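Local structure of glucuronoarabinoxylan endo-1,4-beta-xylanase (4FMV) at residues I54-K59 / P91-E96; L48-G53 / A118-A123; N342-S347 / I365-G370; S335-F340 / N369-A374. The protein hydrolyses internal beta-1,4 linkages in xylan, this chain being the family 30 glycoside hydrolase part of a longer protein with carbohydrate-binding and dockerin modules. All coordinates share one frame; numbering follows the deposited sequence.

Contact 1 (I54-K59 / P91-E96); sequences IGDAWK and PASMQE
Gly55 and Pro91 bring the two backbones closest, CA to CA 4.8 Å, where a type II' beta turn over Ile54-Ala57 faces the start of the 3-10 turn 92-94. Gly55 takes the first corner of that turn, at a positive phi. Its carbonyl lies against the proline ring, with Gly55 O 3.5 Å from Pro91 CG. On the more open side Ser93 OG donates a hydrogen bond of 2.6 Å to Asp56 OD1. The acceptor is the syn lone pair of the carboxylate, on the side of OD2. Ser93 OG stands between its own backbone N and carbonyl carbon, chi1 65°, which turns the hydroxyl to the acid. Water 1 makes a second link. It donates to Asp56 OD1 at 2.9 Å and accepts from Ser93 N. Asp56 OD1 is thus gripped twice.

The buried side is apolar. The Trp58 and Pro91 side chains cross at about a right angle, and Pro91 CG meets the indole obliquely, 3.9 Å from Trp58 NE1. Beyond CG the Met94 chain is extended, which carries its methyl to the benzo part of the indole: Met94 CE is 3.8 Å from Trp58 CZ2. Lys59 CG lies over the centre of one face of the indole. Tyr120 of helix 114-130 meets Trp58 edge-to-face and also touches Pro91 and Met94.

The two segments follow strands 45-49 and 82-86, neighbours in the barrel. The arrangement is two beta-to-alpha loops packed together at the C-terminal end of a (beta/alpha)8 barrel, the end that carries the active site in this fold.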
loop_
_atom_site.group_PDB
_atom_site.type_symbol
_atom_site.label_atom_id
_atom_site.label_comp_id
_atom_site.label_asym_id
_atom_site.label_seq_id
_atom_site.Cartn_x
_atom_site.Cartn_y
_atom_site.Cartn_z
ATOM N N ILE A 54 19.768 8.009 14.043
ATOM C CA ILE A 54 19.762 8.035 15.502
ATOM C C ILE A 54 20.995 7.313 16.063
ATOM O O ILE A 54 21.475 7.636 17.148
ATOM C CB ILE A 54 18.460 7.407 16.079
ATOM C CG1 ILE A 54 18.352 7.667 17.583
ATOM C CG2 ILE A 54 18.390 5.905 15.788
ATOM C CD1 ILE A 54 16.945 7.517 18.124
ATOM N N GLY A 55 21.529 6.339 15.326
ATOM C CA GLY A 55 22.702 5.645 15.828
ATOM C C GLY A 55 22.383 4.844 17.085
ATOM O O GLY A 55 21.368 4.162 17.136
ATOM N N ASP A 56 23.225 4.932 18.107
ATOM C CA ASP A 56 22.969 4.171 19.330
ATOM C C ASP A 56 22.152 4.948 20.365
ATOM O O ASP A 56 21.871 4.426 21.452
ATOM C CB ASP A 56 24.277 3.706 19.975
ATOM C CG ASP A 56 25.064 2.765 19.082
ATOM O OD1 ASP A 56 24.482 2.178 18.144
ATOM O OD2 ASP A 56 26.280 2.628 19.314
ATOM N N ALA A 57 21.776 6.184 20.026
ATOM C CA ALA A 57 21.142 7.080 20.996
ATOM C C ALA A 57 19.785 6.541 21.445
ATOM O O ALA A 57 19.260 6.946 22.491
ATOM C CB ALA A 57 21.022 8.499 20.426
ATOM N N TRP A 58 19.215 5.622 20.662
ATOM C CA TRP A 58 17.967 4.995 21.063
ATOM C C TRP A 58 18.103 4.229 22.376
ATOM O O TRP A 58 17.123 4.074 23.108
ATOM C CB TRP A 58 17.440 4.061 19.983
ATOM C CG TRP A 58 18.279 2.868 19.751
ATOM C CD1 TRP A 58 19.360 2.778 18.908
ATOM C CD2 TRP A 58 18.104 1.559 20.314
ATOM N NE1 TRP A 58 19.877 1.511 18.945
ATOM C CE2 TRP A 58 19.128 0.745 19.800
ATOM C CE3 TRP A 58 17.198 1.010 21.232
ATOM C CZ2 TRP A 58 19.259 -0.607 20.145
ATOM C CZ3 TRP A 58 17.337 -0.323 21.581
ATOM C CH2 TRP A 58 18.360 -1.117 21.034
ATOM N N LYS A 59 19.307 3.736 22.662
ATOM C CA LYS A 59 19.542 2.990 23.892
ATOM C C LYS A 59 19.432 3.880 25.126
ATOM O O LYS A 59 19.083 3.401 26.208
ATOM C CB LYS A 59 20.912 2.316 23.867
ATOM C CG LYS A 59 21.128 1.377 22.674
ATOM C CD LYS A 59 22.381 0.534 22.905
ATOM C CE LYS A 59 22.724 -0.351 21.713
ATOM N NZ LYS A 59 23.878 -1.233 22.085
ATOM N N PRO A 91 21.008 0.718 12.889
ATOM C CA PRO A 91 22.121 1.595 13.256
ATOM C C PRO A 91 23.452 1.028 12.785
ATOM O O PRO A 91 23.630 -0.192 12.748
ATOM C CB PRO A 91 22.077 1.579 14.787
ATOM C CG PRO A 91 20.655 1.363 15.105
ATOM C CD PRO A 91 20.203 0.353 14.065
ATOM N N ALA A 92 24.371 1.915 12.425
ATOM C CA ALA A 92 25.654 1.520 11.854
ATOM C C ALA A 92 26.382 0.493 12.716
ATOM O O ALA A 92 27.048 -0.389 12.178
ATOM C CB ALA A 92 26.532 2.753 11.650
ATOM N N SER A 93 26.244 0.589 14.045
ATOM C CA SER A 93 26.991 -0.293 14.950
ATOM C C SER A 93 26.529 -1.750 14.892
ATOM O O SER A 93 27.209 -2.631 15.410
ATOM C CB SER A 93 26.938 0.209 16.405
ATOM O OG SER A 93 25.611 0.172 16.943
ATOM N N MET A 94 25.354 -1.995 14.307
ATOM C CA MET A 94 24.857 -3.365 14.156
ATOM C C MET A 94 25.231 -4.036 12.825
ATOM O O MET A 94 25.011 -5.242 12.655
ATOM C CB MET A 94 23.337 -3.385 14.264
ATOM C CG MET A 94 22.745 -2.755 15.529
ATOM S SD MET A 94 21.019 -3.293 15.656
ATOM C CE MET A 94 20.430 -2.162 16.924
ATOM N N GLN A 95 25.735 -3.245 11.883
ATOM C CA GLN A 95 26.147 -3.711 10.555
ATOM C C GLN A 95 27.545 -4.324 10.460
ATOM O O GLN A 95 28.421 -4.044 11.271
ATOM C CB GLN A 95 26.028 -2.587 9.536
ATOM C CG GLN A 95 24.614 -2.121 9.279
ATOM C CD GLN A 95 24.601 -0.950 8.333
ATOM O OE1 GLN A 95 25.210 0.085 8.611
ATOM N NE2 GLN A 95 23.929 -1.104 7.199
ATOM N N GLU A 96 27.747 -5.170 9.458
ATOM C CA GLU A 96 29.095 -5.560 9.090
ATOM C C GLU A 96 29.160 -5.697 7.594
ATOM O O GLU A 96 28.141 -5.948 6.948
ATOM C CB GLU A 96 29.475 -6.897 9.737
ATOM C CG GLU A 96 28.583 -8.036 9.281
ATOM C CD GLU A 96 28.905 -9.339 9.967
ATOM O OE1 GLU A 96 28.259 -10.347 9.628
ATOM O OE2 GLU A 96 29.797 -9.354 10.849
HETATM O O HOH W 1 25.114 3.023 15.487
#

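Contact 2 (L48-G53 / A118-A123); sequences LRIEEG and AQYLNA
The ring of Tyr120 meets Ile50 obliquely, with Ile50 CG2 4.0 Å from Tyr120 CZ and 3.5 Å from Tyr120 OH. Water 2 lies at the ring edge, in its plane. It accepts from Tyr120 OH at 2.6 Å and donates to Ile50 O at 2.9 Å, so the buried phenol is tied to the loop through one water. Tyr120 CG is anti to the backbone N, chi1 172°, and this reaches the hydroxyl out to the loop, where Glu52 CA is 3.5 Å from Tyr120 OH. A second edge is that of the Arg49 guanidinium. Its NH1 and NH2 grip Glu51 end-on, one nitrogen to each oxygen, and Glu51 OE1 lies in the guanidinium plane. The carboxylate itself is approached from above its plane. Glu51 OE2 also accepts from Gly53 N through its anti lone pair. Arg49 NH2 makes a longer salt bridge to Glu52 OE1, while Glu52 OE2 is held by Asn89. The network probably steadies the backbone beside the tyrosine.

Leu121 completes the contact: its CD2 meets Ile50 CD1 at 3.9 Å, the two side chains crossing at about a right angle. Ile50 and Leu121 both also touch Ile138 of strand 137-139. Ile50 also touches Ala85 of strand 82-86 and Tyr124, so helix 114-130 packs on the outer side of these barrel strands.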
loop_
_atom_site.group_PDB
_atom_site.type_symbol
_atom_site.label_atom_id
_atom_site.label_comp_id
_atom_site.label_asym_id
_atom_site.label_seq_id
_atom_site.Cartn_x
_atom_site.Cartn_y
_atom_site.Cartn_z
ATOM N N LEU A 48 5.971 5.190 7.456
ATOM C CA LEU A 48 7.131 5.903 7.991
ATOM C C LEU A 48 8.427 5.166 7.644
ATOM O O LEU A 48 8.433 3.946 7.451
ATOM C CB LEU A 48 7.054 6.002 9.516
ATOM C CG LEU A 48 5.729 6.385 10.168
ATOM C CD1 LEU A 48 5.857 6.245 11.679
ATOM C CD2 LEU A 48 5.344 7.806 9.768
ATOM N N ARG A 49 9.504 5.919 7.458
ATOM C CA ARG A 49 10.825 5.307 7.409
ATOM C C ARG A 49 11.475 5.466 8.782
ATOM O O ARG A 49 11.490 6.568 9.339
ATOM C CB ARG A 49 11.696 5.965 6.348
ATOM C CG ARG A 49 13.176 5.573 6.461
ATOM C CD ARG A 49 14.031 6.237 5.399
ATOM N NE ARG A 49 15.419 6.322 5.849
ATOM C CZ ARG A 49 15.860 7.258 6.693
ATOM N NH1 ARG A 49 15.026 8.186 7.169
ATOM N NH2 ARG A 49 17.138 7.273 7.069
ATOM N N ILE A 50 12.018 4.371 9.314
ATOM C CA ILE A 50 12.697 4.387 10.610
ATOM C C ILE A 50 14.114 4.942 10.443
ATOM O O ILE A 50 14.973 4.319 9.787
ATOM C CB ILE A 50 12.798 2.951 11.176
ATOM C CG1 ILE A 50 11.406 2.317 11.313
ATOM C CG2 ILE A 50 13.521 2.918 12.527
ATOM C CD1 ILE A 50 11.429 0.853 11.808
ATOM N N GLU A 51 14.408 6.050 11.118
ATOM C CA GLU A 51 15.641 6.777 10.808
ATOM C C GLU A 51 16.826 6.254 11.630
ATOM O O GLU A 51 16.919 6.506 12.826
ATOM C CB GLU A 51 15.405 8.273 11.103
ATOM C CG GLU A 51 16.646 9.135 11.045
ATOM C CD GLU A 51 17.252 9.187 9.652
ATOM O OE1 GLU A 51 16.691 9.882 8.774
ATOM O OE2 GLU A 51 18.271 8.515 9.428
ATOM N N GLU A 52 17.771 5.594 10.953
ATOM C CA GLU A 52 18.916 4.940 11.617
ATOM C C GLU A 52 19.991 5.957 11.968
ATOM O O GLU A 52 20.943 5.638 12.677
ATOM C CB GLU A 52 19.504 3.781 10.784
ATOM C CG GLU A 52 20.297 4.216 9.514
ATOM C CD GLU A 52 19.432 4.303 8.263
ATOM O OE1 GLU A 52 18.206 4.502 8.390
ATOM O OE2 GLU A 52 19.971 4.194 7.145
ATOM N N GLY A 53 19.801 7.193 11.504
ATOM C CA GLY A 53 20.691 8.297 11.824
ATOM C C GLY A 53 20.745 8.553 13.319
ATOM O O GLY A 53 21.642 9.241 13.809
ATOM N N ALA A 118 15.978 -6.427 17.221
ATOM C CA ALA A 118 14.598 -6.564 17.671
ATOM C C ALA A 118 14.286 -5.563 18.783
ATOM O O ALA A 118 13.186 -5.039 18.841
ATOM C CB ALA A 118 14.317 -7.989 18.144
ATOM N N GLN A 119 15.245 -5.310 19.670
ATOM C CA GLN A 119 15.067 -4.283 20.722
ATOM C C GLN A 119 14.965 -2.883 20.133
ATOM O O GLN A 119 14.203 -2.039 20.601
ATOM C CB GLN A 119 16.228 -4.315 21.720
ATOM C CG GLN A 119 16.261 -5.587 22.516
ATOM C CD GLN A 119 17.493 -5.706 23.370
ATOM O OE1 GLN A 119 18.517 -5.077 23.105
ATOM N NE2 GLN A 119 17.404 -6.522 24.411
ATOM N N TYR A 120 15.767 -2.642 19.110
ATOM C CA TYR A 120 15.714 -1.395 18.358
ATOM C C TYR A 120 14.336 -1.199 17.745
ATOM O O TYR A 120 13.698 -0.154 17.919
ATOM C CB TYR A 120 16.779 -1.452 17.276
ATOM C CG TYR A 120 16.788 -0.336 16.251
ATOM C CD1 TYR A 120 17.245 0.935 16.579
ATOM C CD2 TYR A 120 16.402 -0.576 14.935
ATOM C CE1 TYR A 120 17.293 1.946 15.625
ATOM C CE2 TYR A 120 16.443 0.433 13.975
ATOM C CZ TYR A 120 16.891 1.683 14.325
ATOM O OH TYR A 120 16.955 2.681 13.381
ATOM N N LEU A 121 13.865 -2.201 17.008
ATOM C CA LEU A 121 12.520 -2.135 16.452
ATOM C C LEU A 121 11.483 -1.914 17.561
ATOM O O LEU A 121 10.548 -1.117 17.405
ATOM C CB LEU A 121 12.203 -3.411 15.656
ATOM C CG LEU A 121 13.031 -3.554 14.370
ATOM C CD1 LEU A 121 12.576 -4.767 13.582
ATOM C CD2 LEU A 121 12.903 -2.279 13.518
ATOM N N ASN A 122 11.632 -2.623 18.675
ATOM C CA ASN A 122 10.713 -2.424 19.793
ATOM C C ASN A 122 10.786 -1.003 20.348
ATOM O O ASN A 122 9.807 -0.476 20.841
ATOM C CB ASN A 122 10.977 -3.438 20.910
ATOM C CG ASN A 122 10.160 -4.697 20.754
ATOM O OD1 ASN A 122 9.107 -4.684 20.118
ATOM N ND2 ASN A 122 10.632 -5.791 21.340
ATOM N N ALA A 123 11.953 -0.380 20.278
ATOM C CA ALA A 123 12.078 0.962 20.837
ATOM C C ALA A 123 11.335 1.994 19.975
ATOM O O ALA A 123 10.806 2.991 20.484
ATOM C CB ALA A 123 13.568 1.343 21.032
HETATM O O HOH W 2 16.310 2.039 10.973
#

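Contact 3 (N342-S347 / I365-G370); sequences NGSASS and IAVTNG
Val367 and Ala345 meet where two connections between strands run side by side at one end of the beta-sandwich part of the protein. Segment 342-347 leads from strand 334-341 to strand 347-353. Segment 365-370 runs from the end of strand 360-366 to the start of strand 371-376. Val367 is the main side chain, and it points across at the other segment. Its CG1 is anti to the backbone N, chi1 169°. Val367 CB and CG1 both lie against the Ala345 carbonyl, each 3.2 Å from Ala345 O. The CG2 branch turns to the strand side, with Val367 CG2 4.0 Å from Ser347 CA. Val367 also touches Val348 and Phe372, at the margin of the sandwich.

Ser344 comes in beside the first branch. Its hydroxyl also stands anti to its own backbone N, and Ser344 OG sits 3.9 Å from Val367 CG1 and 3.6 Å from Gly370 CA. It makes a weak hydrogen bond back to Ala345 O. The positive phi of Gly370 belongs to the turn that leads into strand 371-376.

At the other end Ser347 pairs with Ala366 as an antiparallel non-hydrogen-bonded pair. Their side chains project to the same face of the sheet. Ser347 CB packs on a backbone oxygen, Ile365 O. Where the strands part, one weak backbone bond remains: Val367 N to Ser346 O, 3.3 Å, with 157° at the hydrogen.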
loop_
_atom_site.group_PDB
_atom_site.type_symbol
_atom_site.label_atom_id
_atom_site.label_comp_id
_atom_site.label_asym_id
_atom_site.label_seq_id
_atom_site.Cartn_x
_atom_site.Cartn_y
_atom_site.Cartn_z
ATOM N N ASN A 342 -27.670 -9.620 -6.241
ATOM C CA ASN A 342 -27.651 -9.830 -4.804
ATOM C C ASN A 342 -27.594 -8.526 -4.024
ATOM O O ASN A 342 -26.967 -8.448 -2.971
ATOM C CB ASN A 342 -26.505 -10.748 -4.415
ATOM C CG ASN A 342 -26.735 -12.159 -4.874
ATOM O OD1 ASN A 342 -27.860 -12.658 -4.810
ATOM N ND2 ASN A 342 -25.686 -12.811 -5.355
ATOM N N GLY A 343 -28.259 -7.509 -4.565
ATOM C CA GLY A 343 -28.376 -6.209 -3.932
ATOM C C GLY A 343 -28.561 -5.151 -5.007
ATOM O O GLY A 343 -28.547 -5.470 -6.197
ATOM N N SER A 344 -28.725 -3.895 -4.604
ATOM C CA SER A 344 -28.798 -2.812 -5.574
ATOM C C SER A 344 -28.558 -1.436 -4.957
ATOM O O SER A 344 -28.322 -1.311 -3.753
ATOM C CB SER A 344 -30.146 -2.824 -6.289
ATOM O OG SER A 344 -30.171 -1.848 -7.315
ATOM N N ALA A 345 -28.631 -0.411 -5.803
ATOM C CA ALA A 345 -28.446 0.966 -5.384
ATOM C C ALA A 345 -29.565 1.800 -5.975
ATOM O O ALA A 345 -30.104 1.463 -7.027
ATOM C CB ALA A 345 -27.088 1.481 -5.843
ATOM N N SER A 346 -29.936 2.876 -5.290
ATOM C CA SER A 346 -30.990 3.756 -5.778
ATOM C C SER A 346 -30.434 4.592 -6.924
ATOM O O SER A 346 -31.124 4.864 -7.917
ATOM C CB SER A 346 -31.478 4.657 -4.643
ATOM O OG SER A 346 -30.560 4.615 -3.557
ATOM N N SER A 347 -29.168 4.981 -6.768
ATOM C CA SER A 347 -28.458 5.764 -7.765
ATOM C C SER A 347 -26.972 5.782 -7.402
ATOM O O SER A 347 -26.567 5.226 -6.376
ATOM C CB SER A 347 -28.986 7.193 -7.779
ATOM O OG SER A 347 -28.790 7.779 -6.503
ATOM N N ILE A 365 -26.117 9.358 -11.722
ATOM C CA ILE A 365 -26.765 8.390 -12.606
ATOM C C ILE A 365 -27.827 7.565 -11.875
ATOM O O ILE A 365 -27.555 6.987 -10.823
ATOM C CB ILE A 365 -25.734 7.429 -13.260
ATOM C CG1 ILE A 365 -24.502 8.195 -13.754
ATOM C CG2 ILE A 365 -26.367 6.627 -14.413
ATOM C CD1 ILE A 365 -23.396 7.283 -14.287
ATOM N N ALA A 366 -29.036 7.517 -12.439
ATOM C CA ALA A 366 -30.108 6.703 -11.868
ATOM C C ALA A 366 -29.827 5.216 -12.073
ATOM O O ALA A 366 -29.377 4.803 -13.141
ATOM C CB ALA A 366 -31.440 7.070 -12.489
ATOM N N VAL A 367 -30.088 4.415 -11.045
ATOM C CA VAL A 367 -30.025 2.967 -11.183
ATOM C C VAL A 367 -31.436 2.376 -11.319
ATOM O O VAL A 367 -32.267 2.481 -10.422
ATOM C CB VAL A 367 -29.224 2.299 -10.035
ATOM C CG1 VAL A 367 -29.396 0.786 -10.060
ATOM C CG2 VAL A 367 -27.752 2.656 -10.145
ATOM N N THR A 368 -31.693 1.771 -12.468
ATOM C CA THR A 368 -32.989 1.192 -12.767
ATOM C C THR A 368 -32.907 -0.333 -12.882
ATOM O O THR A 368 -32.048 -0.875 -13.582
ATOM C CB THR A 368 -33.519 1.783 -14.064
ATOM O OG1 THR A 368 -33.686 3.196 -13.888
ATOM C CG2 THR A 368 -34.842 1.141 -14.453
ATOM N N ASN A 369 -33.796 -1.025 -12.181
ATOM C CA ASN A 369 -33.820 -2.481 -12.219
ATOM C C ASN A 369 -32.438 -3.082 -11.950
ATOM O O ASN A 369 -32.041 -4.066 -12.579
ATOM C CB ASN A 369 -34.348 -2.960 -13.575
ATOM C CG ASN A 369 -35.046 -4.308 -13.492
ATOM O OD1 ASN A 369 -35.869 -4.543 -12.600
ATOM N ND2 ASN A 369 -34.719 -5.204 -14.424
ATOM N N GLY A 370 -31.699 -2.477 -11.026
ATOM C CA GLY A 370 -30.376 -2.967 -10.681
ATOM C C GLY A 370 -29.310 -2.645 -11.716
ATOM O O GLY A 370 -28.206 -3.173 -11.640
#

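Contact 4 (S335-F340 / N369-A374); sequences SQKFNF and NGSFTA
Lys337 passes obliquely over Thr373 and ends at Ser371, on one face of an antiparallel strand pair. Lys337 CB is 3.7 Å from Thr373 OG1, and CG stands between that oxygen and Ser371 OG. CD continues alongside the serine, and Lys337 CE comes to 3.2 Å from Ser371 OG. The chain is extended up to CE and bends only at its last torsion, chi4 77°, which swings the amine back. There Lys337 NZ donates to Ser371 OG at 3.0 Å. Asn339 OD1 reaches the same hydroxyl, 2.9 Å from Ser371 OG.

Along the backbones Gln336 and Phe338 form hydrogen-bonded pairs with Ala374 and Phe372, and Phe340 N adds a short bond to Gly370 O, 2.7 Å.

On the other face the rings of Phe338 and Phe372 are near parallel, planes at 21°, but slid apart so that they barely overlap. Even so, Phe338 CD2 lies over one face of Phe372, 3.4 Å from Phe372 CZ. Phe338 CB also lies over it, 4.1 Å from the Phe372 centroid. Phe340 CE2 meets the edge of Phe372, in its ring plane, 3.9 Å from Phe372 CE1. Phe384 and Ile324 cover this cluster, part of the beta-sandwich core.

The chemistry is thus divided between the faces. One is mainly aromatic, with Gln336 CG over the Phe338 ring and its amide bonded to Lys337 O. On the other a lysine donates to a serine whose single proton has two acceptors in reach, Phe338 O and Asn339 OD1. The ammonium probably makes that hydroxyl a better donor to either.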
loop_
_atom_site.group_PDB
_atom_site.type_symbol
_atom_site.label_atom_id
_atom_site.label_comp_id
_atom_site.label_asym_id
_atom_site.label_seq_id
_atom_site.Cartn_x
_atom_site.Cartn_y
_atom_site.Cartn_z
ATOM N N SER A 335 -19.164 3.486 -23.746
ATOM C CA SER A 335 -20.269 3.315 -22.816
ATOM C C SER A 335 -20.107 1.947 -22.152
ATOM O O SER A 335 -19.731 0.970 -22.816
ATOM C CB SER A 335 -21.605 3.387 -23.542
ATOM O OG SER A 335 -21.865 2.169 -24.213
ATOM N N GLN A 336 -20.367 1.879 -20.845
ATOM C CA GLN A 336 -20.325 0.603 -20.130
ATOM C C GLN A 336 -21.576 0.406 -19.276
ATOM O O GLN A 336 -21.954 1.284 -18.483
ATOM C CB GLN A 336 -19.071 0.494 -19.261
ATOM C CG GLN A 336 -18.980 -0.824 -18.460
ATOM C CD GLN A 336 -18.841 -2.051 -19.354
ATOM O OE1 GLN A 336 -17.838 -2.208 -20.058
ATOM N NE2 GLN A 336 -19.843 -2.923 -19.333
ATOM N N LYS A 337 -22.222 -0.745 -19.445
ATOM C CA LYS A 337 -23.403 -1.087 -18.655
ATOM C C LYS A 337 -22.989 -1.917 -17.449
ATOM O O LYS A 337 -22.154 -2.834 -17.556
ATOM C CB LYS A 337 -24.403 -1.873 -19.501
ATOM C CG LYS A 337 -25.636 -2.304 -18.731
ATOM C CD LYS A 337 -26.528 -3.172 -19.593
ATOM C CE LYS A 337 -27.858 -3.481 -18.912
ATOM N NZ LYS A 337 -28.754 -2.297 -18.988
ATOM N N PHE A 338 -23.561 -1.577 -16.298
ATOM C CA PHE A 338 -23.276 -2.287 -15.064
ATOM C C PHE A 338 -24.567 -2.866 -14.486
ATOM O O PHE A 338 -25.596 -2.196 -14.491
ATOM C CB PHE A 338 -22.662 -1.342 -14.036
ATOM C CG PHE A 338 -21.393 -0.669 -14.489
ATOM C CD1 PHE A 338 -20.163 -1.243 -14.229
ATOM C CD2 PHE A 338 -21.430 0.562 -15.127
ATOM C CE1 PHE A 338 -18.983 -0.615 -14.613
ATOM C CE2 PHE A 338 -20.255 1.197 -15.523
ATOM C CZ PHE A 338 -19.032 0.602 -15.266
ATOM N N ASN A 339 -24.501 -4.100 -13.984
ATOM C CA ASN A 339 -25.648 -4.769 -13.363
ATOM C C ASN A 339 -25.325 -5.252 -11.951
ATOM O O ASN A 339 -24.397 -6.040 -11.760
ATOM C CB ASN A 339 -26.075 -5.999 -14.168
ATOM C CG ASN A 339 -26.329 -5.696 -15.620
ATOM O OD1 ASN A 339 -26.775 -4.597 -15.979
ATOM N ND2 ASN A 339 -26.068 -6.682 -16.474
ATOM N N PHE A 340 -26.111 -4.812 -10.971
ATOM C CA PHE A 340 -25.976 -5.307 -9.607
ATOM C C PHE A 340 -26.768 -6.593 -9.431
ATOM O O PHE A 340 -27.925 -6.703 -9.887
ATOM C CB PHE A 340 -26.488 -4.278 -8.614
ATOM C CG PHE A 340 -25.699 -2.988 -8.602
ATOM C CD1 PHE A 340 -24.449 -2.926 -7.987
ATOM C CD2 PHE A 340 -26.227 -1.828 -9.168
ATOM C CE1 PHE A 340 -23.732 -1.738 -7.958
ATOM C CE2 PHE A 340 -25.523 -0.640 -9.140
ATOM C CZ PHE A 340 -24.269 -0.595 -8.537
ATOM N N ASN A 369 -33.796 -1.025 -12.181
ATOM C CA ASN A 369 -33.820 -2.481 -12.219
ATOM C C ASN A 369 -32.438 -3.082 -11.950
ATOM O O ASN A 369 -32.041 -4.066 -12.579
ATOM C CB ASN A 369 -34.348 -2.960 -13.575
ATOM C CG ASN A 369 -35.046 -4.308 -13.492
ATOM O OD1 ASN A 369 -35.869 -4.543 -12.600
ATOM N ND2 ASN A 369 -34.719 -5.204 -14.424
ATOM N N GLY A 370 -31.699 -2.477 -11.026
ATOM C CA GLY A 370 -30.376 -2.967 -10.681
ATOM C C GLY A 370 -29.310 -2.645 -11.716
ATOM O O GLY A 370 -28.206 -3.173 -11.640
ATOM N N SER A 371 -29.629 -1.770 -12.671
ATOM C CA SER A 371 -28.725 -1.481 -13.786
ATOM C C SER A 371 -28.490 0.009 -14.044
ATOM O O SER A 371 -29.405 0.821 -13.903
ATOM C CB SER A 371 -29.260 -2.122 -15.063
ATOM O OG SER A 371 -28.279 -2.086 -16.083
ATOM N N PHE A 372 -27.266 0.369 -14.433
ATOM C CA PHE A 372 -27.014 1.724 -14.938
ATOM C C PHE A 372 -25.931 1.710 -15.999
ATOM O O PHE A 372 -25.027 0.877 -15.955
ATOM C CB PHE A 372 -26.643 2.694 -13.807
ATOM C CG PHE A 372 -25.228 2.548 -13.315
ATOM C CD1 PHE A 372 -24.921 1.649 -12.308
ATOM C CD2 PHE A 372 -24.206 3.320 -13.857
ATOM C CE1 PHE A 372 -23.628 1.511 -11.854
ATOM C CE2 PHE A 372 -22.899 3.183 -13.407
ATOM C CZ PHE A 372 -22.610 2.282 -12.402
ATOM N N THR A 373 -26.019 2.637 -16.948
ATOM C CA THR A 373 -25.006 2.756 -17.990
ATOM C C THR A 373 -24.263 4.089 -17.875
ATOM O O THR A 373 -24.853 5.129 -17.574
ATOM C CB THR A 373 -25.611 2.594 -19.405
ATOM O OG1 THR A 373 -26.287 1.334 -19.496
ATOM C CG2 THR A 373 -24.518 2.663 -20.484
ATOM N N ALA A 374 -22.959 4.051 -18.104
ATOM C CA ALA A 374 -22.142 5.244 -17.979
ATOM C C ALA A 374 -21.202 5.379 -19.167
ATOM O O ALA A 374 -20.843 4.387 -19.793
ATOM C CB ALA A 374 -21.352 5.205 -16.659
#

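Contacts 1 and 2 are neighbours in the barrel, their centres 9 Å apart. Contact 1 is nested in the loop closed by contact 2. Tyr120 joins them: its CE1 is 3.5 Å from Pro91 CG. Contacts 3 and 4 lie in the beta-sandwich, centres 8 Å apart, and share Asn369 and Gly370. Val367 and Ile365 of contact 3 pack on Phe372 and Ala374 of contact 4. The two groups lie on opposite sides of the chain's centre, contacts 2 and 4 about 50 Å apart between centres. The loops of contacts 1 and 2 follow barrel strands at the end where this fold carries its active site, though neither is placed in it.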